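Local coordinates for extracellular solute-binding protein family 1 (Alicyclobacillus acidocaldarius subsp. acidocaldarius, PDB 4OVJ), which probably captures a solute outside the cell and hands it to an ABC-type importer, as family 1 extracellular solute-binding proteins generally do, at residues A[358-361]-A[362-365]; A[346-349]-A[350-354]; A[186-189]-A[190-194]; A[314-317]-A[318-322]; A[119-122]-A[123-126]. All coordinates share one frame; numbering follows the deposited sequence. Where two conformers were deposited one is given.

Contact 1. Residues A[358-361]-A[362-365]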
loop_
_atom_site.group_PDB
_atom_site.type_symbol
_atom_site.label_atom_id
_atom_site.label_comp_id
_atom_site.label_asym_id
_atom_site.label_seq_id
_atom_site.Cartn_x
_atom_site.Cartn_y
_atom_site.Cartn_z
ATOM N N LEU A 358 2.072 7.020 -12.136
ATOM C CA LEU A 358 0.786 6.479 -11.706
ATOM C C LEU A 358 0.461 6.979 -10.292
ATOM O O LEU A 358 -0.665 7.410 -10.024
ATOM C CB LEU A 358 0.826 4.949 -11.744
ATOM C CG LEU A 358 -0.441 4.123 -11.483
ATOM C CD1 LEU A 358 -0.811 4.056 -10.017
ATOM C CD2 LEU A 358 -1.608 4.617 -12.324
ATOM N N VAL A 359 1.446 6.947 -9.397
ATOM C CA VAL A 359 1.197 7.393 -8.021
ATOM C C VAL A 359 0.802 8.875 -8.024
ATOM O O VAL A 359 -0.104 9.269 -7.311
ATOM C CB VAL A 359 2.375 7.082 -7.082
ATOM C CG1 VAL A 359 2.171 7.692 -5.702
ATOM C CG2 VAL A 359 2.527 5.575 -6.901
ATOM N N ASN A 360 1.427 9.694 -8.862
ATOM C CA ASN A 360 1.010 11.087 -8.947
ATOM C C ASN A 360 -0.466 11.243 -9.337
ATOM O O ASN A 360 -1.159 12.086 -8.797
ATOM C CB ASN A 360 1.918 11.871 -9.894
ATOM C CG ASN A 360 3.317 12.081 -9.323
ATOM O OD1 ASN A 360 3.559 11.911 -8.121
ATOM N ND2 ASN A 360 4.248 12.471 -10.183
ATOM N N GLU A 361 -0.955 10.413 -10.251
ATOM C CA GLU A 361 -2.378 10.407 -10.577
ATOM C C GLU A 361 -3.244 9.844 -9.450
ATOM O O GLU A 361 -4.323 10.370 -9.189
ATOM C CB GLU A 361 -2.629 9.682 -11.890
ATOM C CG GLU A 361 -2.004 10.415 -13.056
ATOM C CD GLU A 361 -2.490 11.855 -13.155
ATOM O OE1 GLU A 361 -3.727 12.080 -13.126
ATOM O OE2 GLU A 361 -1.637 12.768 -13.231
ATOM N N ALA A 362 -2.751 8.809 -8.769
ATOM C CA ALA A 362 -3.471 8.236 -7.637
ATOM C C ALA A 362 -3.673 9.248 -6.533
ATOM O O ALA A 362 -4.721 9.282 -5.896
ATOM C CB ALA A 362 -2.725 7.033 -7.090
ATOM N N LEU A 363 -2.652 10.062 -6.287
ATOM C CA LEU A 363 -2.728 11.038 -5.198
ATOM C C LEU A 363 -3.791 12.110 -5.431
ATOM O O LEU A 363 -4.303 12.707 -4.468
ATOM C CB LEU A 363 -1.370 11.687 -4.979
ATOM C CG LEU A 363 -0.312 10.749 -4.412
ATOM C CD1 LEU A 363 1.057 11.388 -4.535
ATOM C CD2 LEU A 363 -0.628 10.400 -2.971
ATOM N N LYS A 364 -4.136 12.352 -6.695
ATOM C CA LYS A 364 -5.201 13.305 -7.001
ATOM C C LYS A 364 -6.585 12.834 -6.546
ATOM O O LYS A 364 -7.427 13.655 -6.205
ATOM C CB LYS A 364 -5.222 13.630 -8.490
ATOM C CG LYS A 364 -3.985 14.364 -8.955
ATOM C CD LYS A 364 -4.023 14.546 -10.466
ATOM C CE LYS A 364 -2.826 15.340 -10.956
ATOM N NZ LYS A 364 -2.799 15.310 -12.446
ATOM N N VAL A 365 -6.814 11.527 -6.527
ATOM C CA VAL A 365 -8.135 10.982 -6.224
ATOM C C VAL A 365 -8.233 10.269 -4.882
ATOM O O VAL A 365 -9.318 10.140 -4.362
ATOM C CB VAL A 365 -8.632 9.991 -7.316
ATOM C CG1 VAL A 365 -8.585 10.645 -8.688
ATOM C CG2 VAL A 365 -7.830 8.691 -7.319
#

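Contact 2. Residues A[346-349]-A[350-354]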
loop_
_atom_site.group_PDB
_atom_site.type_symbol
_atom_site.label_atom_id
_atom_site.label_comp_id
_atom_site.label_asym_id
_atom_site.label_seq_id
_atom_site.Cartn_x
_atom_site.Cartn_y
_atom_site.Cartn_z
ATOM N N SER A 346 16.402 11.599 -12.903
ATOM C CA SER A 346 17.607 10.778 -12.872
ATOM C C SER A 346 17.632 9.855 -11.658
ATOM O O SER A 346 17.481 10.310 -10.517
ATOM C CB SER A 346 18.846 11.673 -12.850
ATOM O OG SER A 346 20.004 10.921 -12.540
ATOM N N GLY A 347 17.834 8.564 -11.910
ATOM C CA GLY A 347 17.915 7.567 -10.847
ATOM C C GLY A 347 16.790 6.546 -10.828
ATOM O O GLY A 347 16.646 5.816 -9.847
ATOM N N THR A 348 15.999 6.487 -11.903
ATOM C CA THR A 348 14.926 5.494 -12.033
ATOM C C THR A 348 14.925 4.817 -13.404
ATOM O O THR A 348 15.213 5.449 -14.415
ATOM C CB THR A 348 13.533 6.128 -11.846
ATOM O OG1 THR A 348 13.414 7.285 -12.677
ATOM C CG2 THR A 348 13.301 6.513 -10.400
ATOM N N SER A 349 14.579 3.532 -13.413
ATOM C CA SER A 349 14.318 2.777 -14.642
ATOM C C SER A 349 12.974 3.168 -15.252
ATOM O O SER A 349 12.175 3.853 -14.615
ATOM C CB SER A 349 14.272 1.294 -14.321
ATOM O OG SER A 349 13.143 1.015 -13.493
ATOM N N ALA A 350 12.699 2.701 -16.469
ATOM C CA ALA A 350 11.413 2.989 -17.118
ATOM C C ALA A 350 10.196 2.510 -16.303
ATOM O O ALA A 350 9.237 3.258 -16.150
ATOM C CB ALA A 350 11.372 2.425 -18.546
ATOM N N PRO A 351 10.220 1.266 -15.786
ATOM C CA PRO A 351 9.064 0.846 -14.980
ATOM C C PRO A 351 8.899 1.662 -13.693
ATOM O O PRO A 351 7.765 1.937 -13.287
ATOM C CB PRO A 351 9.339 -0.633 -14.671
ATOM C CG PRO A 351 10.412 -1.055 -15.605
ATOM C CD PRO A 351 11.143 0.157 -16.081
ATOM N N GLU A 352 10.010 2.048 -13.064
ATOM C CA GLU A 352 9.956 2.904 -11.879
ATOM C C GLU A 352 9.344 4.273 -12.220
ATOM O O GLU A 352 8.500 4.768 -11.486
ATOM C CB GLU A 352 11.345 3.048 -11.242
ATOM C CG GLU A 352 11.877 1.724 -10.700
ATOM C CD GLU A 352 13.335 1.748 -10.260
ATOM O OE1 GLU A 352 14.110 2.618 -10.699
ATOM O OE2 GLU A 352 13.718 0.863 -9.466
ATOM N N LYS A 353 9.766 4.873 -13.330
ATOM C CA LYS A 353 9.188 6.141 -13.781
ATOM C C LYS A 353 7.675 6.017 -13.953
ATOM O O LYS A 353 6.920 6.890 -13.527
ATOM C CB LYS A 353 9.816 6.596 -15.104
ATOM C CG LYS A 353 11.272 7.018 -15.001
ATOM C CD LYS A 353 11.773 7.617 -16.311
ATOM C CE LYS A 353 13.291 7.574 -16.406
ATOM N NZ LYS A 353 13.943 8.209 -15.232
ATOM N N ALA A 354 7.242 4.918 -14.567
ATOM C CA ALA A 354 5.825 4.656 -14.782
ATOM C C ALA A 354 5.077 4.580 -13.456
ATOM O O ALA A 354 3.995 5.132 -13.334
ATOM C CB ALA A 354 5.628 3.369 -15.568
#

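Contact 3. Residues A[186-189]-A[190-194]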
loop_
_atom_site.group_PDB
_atom_site.type_symbol
_atom_site.label_atom_id
_atom_site.label_comp_id
_atom_site.label_asym_id
_atom_site.label_seq_id
_atom_site.Cartn_x
_atom_site.Cartn_y
_atom_site.Cartn_z
ATOM N N GLN A 186 -8.462 -7.700 -0.072
ATOM C CA GLN A 186 -8.140 -6.290 -0.216
ATOM C C GLN A 186 -8.709 -5.669 -1.502
ATOM O O GLN A 186 -9.080 -4.492 -1.495
ATOM C CB GLN A 186 -6.638 -6.039 -0.038
ATOM C CG GLN A 186 -6.112 -6.381 1.366
ATOM C CD GLN A 186 -6.789 -5.606 2.491
ATOM O OE1 GLN A 186 -7.264 -4.488 2.298
ATOM N NE2 GLN A 186 -6.836 -6.202 3.678
ATOM N N THR A 187 -8.840 -6.411 -2.604
ATOM C CA THR A 187 -9.549 -5.798 -3.742
ATOM C C THR A 187 -11.041 -5.666 -3.443
ATOM O O THR A 187 -11.686 -4.732 -3.913
ATOM C CB THR A 187 -9.360 -6.489 -5.101
ATOM O OG1 THR A 187 -9.935 -7.799 -5.091
ATOM C CG2 THR A 187 -7.901 -6.540 -5.493
ATOM N N PHE A 188 -11.596 -6.597 -2.670
ATOM C CA PHE A 188 -12.945 -6.402 -2.190
ATOM C C PHE A 188 -13.044 -5.135 -1.308
ATOM O O PHE A 188 -14.025 -4.397 -1.377
ATOM C CB PHE A 188 -13.504 -7.616 -1.443
ATOM C CG PHE A 188 -14.877 -7.362 -0.919
ATOM C CD1 PHE A 188 -15.908 -7.059 -1.791
ATOM C CD2 PHE A 188 -15.124 -7.329 0.441
ATOM C CE1 PHE A 188 -17.162 -6.729 -1.324
ATOM C CE2 PHE A 188 -16.386 -7.019 0.914
ATOM C CZ PHE A 188 -17.407 -6.717 0.034
ATOM N N GLY A 189 -12.021 -4.878 -0.494
ATOM C CA GLY A 189 -11.974 -3.663 0.305
ATOM C C GLY A 189 -12.153 -2.399 -0.523
ATOM O O GLY A 189 -12.867 -1.489 -0.134
ATOM N N TYR A 190 -11.506 -2.377 -1.678
ATOM C CA TYR A 190 -11.626 -1.295 -2.650
ATOM C C TYR A 190 -13.070 -1.143 -3.146
ATOM O O TYR A 190 -13.637 -0.058 -3.094
ATOM C CB TYR A 190 -10.648 -1.552 -3.801
ATOM C CG TYR A 190 -10.705 -0.569 -4.935
ATOM C CD1 TYR A 190 -10.085 0.670 -4.850
ATOM C CD2 TYR A 190 -11.373 -0.889 -6.110
ATOM C CE1 TYR A 190 -10.149 1.564 -5.909
ATOM C CE2 TYR A 190 -11.441 -0.003 -7.164
ATOM C CZ TYR A 190 -10.820 1.215 -7.061
ATOM O OH TYR A 190 -10.892 2.094 -8.103
ATOM N N TRP A 191 -13.678 -2.245 -3.559
ATOM C CA TRP A 191 -15.090 -2.288 -3.949
ATOM C C TRP A 191 -16.024 -1.828 -2.840
ATOM O O TRP A 191 -16.927 -1.029 -3.076
ATOM C CB TRP A 191 -15.438 -3.722 -4.381
ATOM C CG TRP A 191 -16.839 -3.948 -4.876
ATOM C CD1 TRP A 191 -17.943 -4.166 -4.121
ATOM C CD2 TRP A 191 -17.262 -4.033 -6.241
ATOM N NE1 TRP A 191 -19.036 -4.370 -4.926
ATOM C CE2 TRP A 191 -18.644 -4.302 -6.234
ATOM C CE3 TRP A 191 -16.596 -3.940 -7.471
ATOM C CZ2 TRP A 191 -19.384 -4.460 -7.409
ATOM C CZ3 TRP A 191 -17.340 -4.088 -8.649
ATOM C CH2 TRP A 191 -18.712 -4.339 -8.602
ATOM N N ALA A 192 -15.806 -2.332 -1.633
ATOM C CA ALA A 192 -16.645 -1.962 -0.509
ATOM C C ALA A 192 -16.587 -0.464 -0.277
ATOM O O ALA A 192 -17.621 0.165 -0.068
ATOM C CB ALA A 192 -16.234 -2.691 0.748
ATOM N N ARG A 193 -15.385 0.101 -0.321
ATOM C CA ARG A 193 -15.215 1.546 -0.110
ATOM C C ARG A 193 -15.960 2.359 -1.174
ATOM O O ARG A 193 -16.551 3.394 -0.869
ATOM C CB ARG A 193 -13.738 1.914 -0.071
ATOM C CG ARG A 193 -13.054 1.555 1.248
ATOM C CD ARG A 193 -11.542 1.565 1.110
ATOM N NE ARG A 193 -11.013 2.809 0.522
ATOM C CZ ARG A 193 -10.583 3.891 1.189
ATOM N NH1 ARG A 193 -10.602 3.958 2.516
ATOM N NH2 ARG A 193 -10.127 4.938 0.510
ATOM N N GLN A 194 -15.973 1.863 -2.413
ATOM C CA GLN A 194 -16.735 2.524 -3.478
ATOM C C GLN A 194 -18.236 2.550 -3.201
ATOM O O GLN A 194 -18.950 3.410 -3.711
ATOM C CB GLN A 194 -16.515 1.852 -4.814
ATOM C CG GLN A 194 -15.098 1.867 -5.300
ATOM C CD GLN A 194 -14.942 1.107 -6.586
ATOM O OE1 GLN A 194 -15.457 -0.005 -6.730
ATOM N NE2 GLN A 194 -14.269 1.717 -7.550
#

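Contact 4. Residues A[314-317]-A[318-322]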
loop_
_atom_site.group_PDB
_atom_site.type_symbol
_atom_site.label_atom_id
_atom_site.label_comp_id
_atom_site.label_asym_id
_atom_site.label_seq_id
_atom_site.Cartn_x
_atom_site.Cartn_y
_atom_site.Cartn_z
ATOM N N VAL A 314 14.027 13.999 10.234
ATOM C CA VAL A 314 12.852 13.445 9.578
ATOM C C VAL A 314 12.599 14.149 8.242
ATOM O O VAL A 314 12.318 13.500 7.233
ATOM C CB VAL A 314 11.618 13.493 10.508
ATOM C CG1 VAL A 314 10.345 13.165 9.753
ATOM C CG2 VAL A 314 11.815 12.504 11.648
ATOM N N ASN A 315 12.745 15.462 8.220
ATOM C CA ASN A 315 12.552 16.198 6.993
ATOM C C ASN A 315 13.529 15.790 5.905
ATOM O O ASN A 315 13.146 15.711 4.735
ATOM C CB ASN A 315 12.678 17.696 7.222
ATOM C CG ASN A 315 12.286 18.474 5.999
ATOM O OD1 ASN A 315 11.135 18.411 5.554
ATOM N ND2 ASN A 315 13.250 19.178 5.411
ATOM N N PHE A 316 14.777 15.544 6.301
ATOM C CA PHE A 316 15.817 15.057 5.399
ATOM C C PHE A 316 15.426 13.706 4.789
ATOM O O PHE A 316 15.479 13.519 3.569
ATOM C CB PHE A 316 17.158 14.937 6.133
ATOM C CG PHE A 316 18.285 14.447 5.267
ATOM C CD1 PHE A 316 19.056 15.356 4.543
ATOM C CD2 PHE A 316 18.600 13.093 5.198
ATOM C CE1 PHE A 316 20.104 14.915 3.759
ATOM C CE2 PHE A 316 19.654 12.647 4.410
ATOM C CZ PHE A 316 20.395 13.565 3.690
ATOM N N LEU A 317 14.998 12.774 5.627
ATOM C CA LEU A 317 14.573 11.465 5.143
ATOM C C LEU A 317 13.402 11.566 4.177
ATOM O O LEU A 317 13.345 10.838 3.205
ATOM C CB LEU A 317 14.194 10.536 6.296
ATOM C CG LEU A 317 15.334 10.160 7.237
ATOM C CD1 LEU A 317 14.773 9.318 8.371
ATOM C CD2 LEU A 317 16.471 9.462 6.505
ATOM N N LEU A 318 12.484 12.480 4.451
ATOM C CA LEU A 318 11.311 12.657 3.617
ATOM C C LEU A 318 11.597 13.354 2.307
ATOM O O LEU A 318 11.066 12.956 1.283
ATOM C CB LEU A 318 10.223 13.442 4.362
ATOM C CG LEU A 318 9.588 12.753 5.570
ATOM C CD1 LEU A 318 8.806 13.782 6.373
ATOM C CD2 LEU A 318 8.678 11.617 5.140
ATOM N N ASN A 319 12.399 14.411 2.354
ATOM C CA ASN A 319 12.447 15.391 1.247
ATOM C C ASN A 319 13.786 15.585 0.564
ATOM O O ASN A 319 13.858 16.243 -0.478
ATOM C CB ASN A 319 11.948 16.745 1.741
ATOM C CG ASN A 319 10.449 16.777 1.930
ATOM O OD1 ASN A 319 9.696 16.373 1.043
ATOM N ND2 ASN A 319 10.004 17.239 3.084
ATOM N N ASN A 320 14.853 15.057 1.139
ATOM C CA ASN A 320 16.163 15.288 0.558
ATOM C C ASN A 320 16.446 14.291 -0.550
ATOM O O ASN A 320 16.198 13.103 -0.384
ATOM C CB ASN A 320 17.245 15.231 1.631
ATOM C CG ASN A 320 18.605 15.561 1.081
ATOM O OD1 ASN A 320 19.284 14.695 0.551
ATOM N ND2 ASN A 320 19.008 16.816 1.196
ATOM N N VAL A 321 16.937 14.782 -1.694
ATOM C CA VAL A 321 17.197 13.908 -2.835
ATOM C C VAL A 321 18.349 12.917 -2.586
ATOM O O VAL A 321 18.310 11.806 -3.111
ATOM C CB VAL A 321 17.408 14.711 -4.148
ATOM C CG1 VAL A 321 18.710 15.493 -4.121
ATOM C CG2 VAL A 321 17.364 13.776 -5.348
ATOM N N GLN A 322 19.338 13.289 -1.770
ATOM C CA GLN A 322 20.428 12.349 -1.418
ATOM C C GLN A 322 19.877 11.196 -0.578
ATOM O O GLN A 322 20.245 10.033 -0.772
ATOM C CB GLN A 322 21.582 13.042 -0.679
ATOM C CG GLN A 322 22.170 14.255 -1.386
ATOM C CD GLN A 322 22.459 14.009 -2.856
ATOM O OE1 GLN A 322 22.999 12.963 -3.228
ATOM N NE2 GLN A 322 22.103 14.976 -3.704
HETATM O O HOH W 1 14.054 11.019 0.645
#

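Contact 5. Residues A[119-122]-A[123-126]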
loop_
_atom_site.group_PDB
_atom_site.type_symbol
_atom_site.label_atom_id
_atom_site.label_comp_id
_atom_site.label_asym_id
_atom_site.label_seq_id
_atom_site.Cartn_x
_atom_site.Cartn_y
_atom_site.Cartn_z
ATOM N N VAL A 119 -2.732 11.132 2.490
ATOM C CA VAL A 119 -1.618 10.338 3.010
ATOM C C VAL A 119 -1.270 10.770 4.433
ATOM O O VAL A 119 -1.110 9.938 5.315
ATOM C CB VAL A 119 -0.376 10.466 2.093
ATOM C CG1 VAL A 119 0.875 9.901 2.744
ATOM C CG2 VAL A 119 -0.642 9.787 0.754
ATOM N N LEU A 120 -1.147 12.074 4.656
ATOM C CA LEU A 120 -0.860 12.574 6.008
ATOM C C LEU A 120 -1.898 12.140 7.044
ATOM O O LEU A 120 -1.544 11.890 8.195
ATOM C CB LEU A 120 -0.738 14.088 6.029
ATOM C CG LEU A 120 0.588 14.620 5.532
ATOM C CD1 LEU A 120 0.472 16.108 5.238
ATOM C CD2 LEU A 120 1.713 14.331 6.532
ATOM N N LYS A 121 -3.158 12.049 6.628
ATOM C CA LYS A 121 -4.247 11.670 7.520
ATOM C C LYS A 121 -4.004 10.321 8.203
ATOM O O LYS A 121 -4.440 10.107 9.335
ATOM C CB LYS A 121 -5.568 11.638 6.746
ATOM C CG LYS A 121 -6.794 11.512 7.621
ATOM C CD LYS A 121 -6.945 12.710 8.541
ATOM C CE LYS A 121 -8.302 12.718 9.229
ATOM N NZ LYS A 121 -8.188 13.246 10.615
ATOM N N SER A 122 -3.290 9.424 7.528
ATOM C CA SER A 122 -2.964 8.106 8.097
ATOM C C SER A 122 -2.096 8.187 9.367
ATOM O O SER A 122 -2.078 7.255 10.156
ATOM C CB SER A 122 -2.325 7.185 7.051
ATOM O OG SER A 122 -1.027 7.593 6.697
ATOM N N GLY A 123 -1.398 9.304 9.567
ATOM C CA GLY A 123 -0.567 9.497 10.757
ATOM C C GLY A 123 -1.275 10.234 11.883
ATOM O O GLY A 123 -0.675 10.486 12.924
ATOM N N TYR A 124 -2.547 10.590 11.675
ATOM C CA TYR A 124 -3.320 11.335 12.672
ATOM C C TYR A 124 -3.986 10.401 13.678
ATOM O O TYR A 124 -4.516 9.344 13.325
ATOM C CB TYR A 124 -4.380 12.239 12.025
ATOM C CG TYR A 124 -3.911 13.632 11.699
ATOM C CD1 TYR A 124 -3.160 13.887 10.564
ATOM C CD2 TYR A 124 -4.238 14.710 12.528
ATOM C CE1 TYR A 124 -2.736 15.167 10.259
ATOM C CE2 TYR A 124 -3.820 15.996 12.231
ATOM C CZ TYR A 124 -3.070 16.220 11.092
ATOM O OH TYR A 124 -2.643 17.488 10.796
ATOM N N ILE A 125 -3.929 10.802 14.939
ATOM C CA ILE A 125 -4.669 10.145 16.010
ATOM C C ILE A 125 -5.298 11.283 16.817
ATOM O O ILE A 125 -4.596 12.179 17.272
ATOM C CB ILE A 125 -3.745 9.297 16.908
ATOM C CG1 ILE A 125 -3.008 8.198 16.115
ATOM C CG2 ILE A 125 -4.533 8.664 18.050
ATOM C CD1 ILE A 125 -3.894 7.068 15.623
ATOM N N ASP A 126 -6.621 11.275 16.960
ATOM C CA ASP A 126 -7.320 12.290 17.772
ATOM C C ASP A 126 -6.804 13.722 17.582
ATOM O O ASP A 126 -6.493 14.414 18.561
ATOM C CB ASP A 126 -7.225 11.924 19.257
ATOM C CG ASP A 126 -7.879 10.594 19.581
ATOM O OD1 ASP A 126 -8.796 10.175 18.844
ATOM O OD2 ASP A 126 -7.469 9.973 20.585
HETATM O O HOH W 2 -3.774 6.884 12.281
#

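Contact 1. Residues A[358-361]-A[362-365]
Glu361 and Lys364, three residues apart near the C-terminal end of helix 350-365, lie side by side and point the same way, a worked example of an i to i+3 salt bridge. Lys364 runs out extended beyond CG, whereas Glu361 folds at its second torsion (chi2 -56°), which brings the carboxylate alongside the lysine. NZ of Lys364 reaches OE2 of Glu361 at 2.9 Å on the syn side, 18° out of the carboxylate plane. The aliphatic part joins in, with Lys364 CD 3.6 Å from Glu361 OE1. On the inner side of the helix Ala362 takes over: its N donates to Leu358 O at 2.8 Å, and its small CB sits 3.5 Å from Val359 O while also resting on Asn138 of strand 128-144. Next to it, Leu363 CD1 meets Val359 CG1 at 4.0 Å, the two side chains crossing at a slant. Asn360 turns elsewhere, to Arg340 of helix 337-345. Were Glu361 replaced by an alanine, the ammonium group of Lys364 would probably lose its mate along the helix and its chain would be free to swing. The helix thus divides its chemistry: a charged pair toward solvent, where each partner would partly neutralise the other, and small or branched apolar groups toward the core.

Contact 2. Residues A[346-349]-A[350-354]
A capping box closes the N-terminus of helix 350-365, with Ser349 as the N-cap and Glu352 as its reciprocal partner. Each residue's side chain serves the other's backbone. Ser349 N donates to Glu352 OE1 at 2.9 Å, a nearly straight bond (164°) that meets the carboxylate on its anti side and 35° out of its plane. In return Ser349 OG accepts from Glu352 N over 3.3 Å, a weak bond. Two amides at the start of the helix, which have no acceptor one turn earlier in the helix, are thereby served, and the carboxylate would also be expected to sit favourably near the positive end of the helix dipole. The regular helical pattern begins at once, with Lys353 N bonded to Ser349 O.

Thr348, just before the cap, lies between the two following acidic and basic side chains. Its CB packs 3.8 Å from Glu352 CB. Its OG1 also bonds to Leu343 O, which ties the linker back to helix 337-345; farther along, Pro351 and Glu352 rest on helix 263-269. Lys353 was modelled in two conformers. In the one described here its ammonium group bonds to Met344 O and curls back over the linker, where NZ makes hydrogen bonds to Thr348 OG1 at 2.8 Å and to Thr348 O at 3.1 Å, less certain because they hold for that conformer. The serine hydroxyl of the box is placed by a first torsion of 66°, which sets OG between the backbone N and the carbonyl carbon and brings Ser349 OG to 3.1 Å from Glu352 CG.

Contact 3. Residues A[186-189]-A[190-194]
The Phe188 ring and the five-membered ring of Trp191 lie with their planes only 26° apart, yet they are slid past each other, with centroids 5.9 Å apart, and barely overlap. Contact is made instead through one pair of ring carbons, Phe188 CE1 and Trp191 CD1, at 3.9 Å. Ala192 CB stands above the plane of the phenyl ring, displaced toward its rim, and comes within 4.3 Å of Phe188 CZ. Both aromatic residues place CG anti to the backbone N (chi1 178° for Phe188, -177° for Trp191), which sends two rings three residues apart out from the same side of helix 185-194. Tyr190 leaves from another side, its CB 3.3 Å from Thr187 O. Beneath these rings the backbone bonds are those of a regular alpha helix; the shortest across this turn is Ala192 N to Phe188 O at 2.7 Å. Gly189 adds no side chain, and its carbonyl oxygen instead touches the stem of Arg193, whose CG lies 3.3 Å from Gly189 O.

The helix is buried on several sides. Phe188 packs on Thr213 and Leu214 of helix 211-226, where Ser216 also bonds to Trp191 NE1; Gln186 and Thr187 rest on Tyr139 of strand 128-144. Arg193 pairs with Asp370 and bonds to Gly289 O, while Tyr190 OH reaches Pro281 O, so this one short helix links strand, helix and loops.

Contact 4. Residues A[314-317]-A[318-322]
Phe316 and Asn320 both hold CG anti to the backbone N (chi1 -180° and -176°), and from successive turns these torsions lay the asparagine amide against the phenyl ring. They do so at a helix-to-helix junction: helix 307-319 stops here, and Asn320 is the N-cap of helix 321-327. Ring and amide planes are stacked within 23° of each other. Asn320 CB sits over one face, in a CH-pi contact of 3.8 Å to the ring centroid, and Asn320 CG lies a tight 3.1 Å from Phe316 CE1. Held in this way, the amide turns OD1 toward the next helix, where it accepts a weak bond from Gln322 N at 2.7 Å and a hydrogen bond from Ala323 N. Exchanging Phe316 for an alanine would probably open a gap beside the amide and leave the capping side chain held by its OD1 bonds without the ring against it. Phe316 also meets Phe48 edge-to-face, so the ring joins the cap to helix 35-51.

Alongside runs a second asparagine pair. Asn319 ND2 donates to Asn315 OD1 at 3.0 Å; the acceptor lies in the donor's amide plane, but the donor stands above the plane of the Asn315 amide carbonyl. Both amides have further partners in a neighbouring loop, Asn315 OD1 at Asn111 N and Asn319 OD1 at Thr114 OG1. On the apolar side Val314 CG1 touches Leu318 CD1 at 3.8 Å, both near Trp298. A water bridges two carbonyls at the kink, donating to Leu317 O at 2.7 Å and to Asn320 O at 3.2 Å.

Contact 5. Residues A[119-122]-A[123-126]
Leu120 O is approached by two residues that follow it in the chain: Gly123 N donates to it at 2.9 Å, and the ring of Tyr124 brings its edge to it, CD1 at 3.5 Å and near the plane of the ring. The setting is a type I beta turn from Lys121 to Tyr124, by which helix 117-121 gives way to strand 124-125. The turn is closed by Tyr124 N bonding to Lys121 O at 3.0 Å, with the donor well above the carbonyl plane rather than on a lone pair. Gly123 is buried at the bend.

Just upstream Val119 O accepts twice from a single residue, from Ser122 N at 3.1 Å and from Ser122 OG at 2.7 Å. A first torsion of 70° turns the serine hydroxyl back to the carbonyl of Val119, so this buried polar group is satisfied within its own turn while Ser122 rests against Pro133 and Phe297. Tyr124 packs beside the turn, its CB 3.4 Å from Lys121 O, and touches Leu129. Gly123 also bonds through its backbone to Tyr130, and strand 124-125 pairs antiparallel with strand 128-144, so the turn delivers the chain directly into a beta hairpin. Past the bend a water spans the two backbone carbonyls, donating to Ser122 O at 2.7 Å and to Tyr124 O at 2.8 Å.

How the contacts relate
Contacts 1 and 2 share helix 350-365: contact 2 caps its start and contact 1 lies near its finish, their centres 16 Å apart. Contact 1 is also the one that touches another element of the set, where Leu363 CD2 packs on Val119 CG2 of contact 5 at 3.8 Å. Strand 128-144 is a common neighbour, meeting side chains of contacts 1, 3 and 5. Contact 3 lies across the chain's centre from contact 4, about 33 Å between centres, and from contact 2. A sulfate, probably from the crystallisation liquor, lies about 4 Å from the side chain of Gln186 in contact 3; such ions often mark pockets.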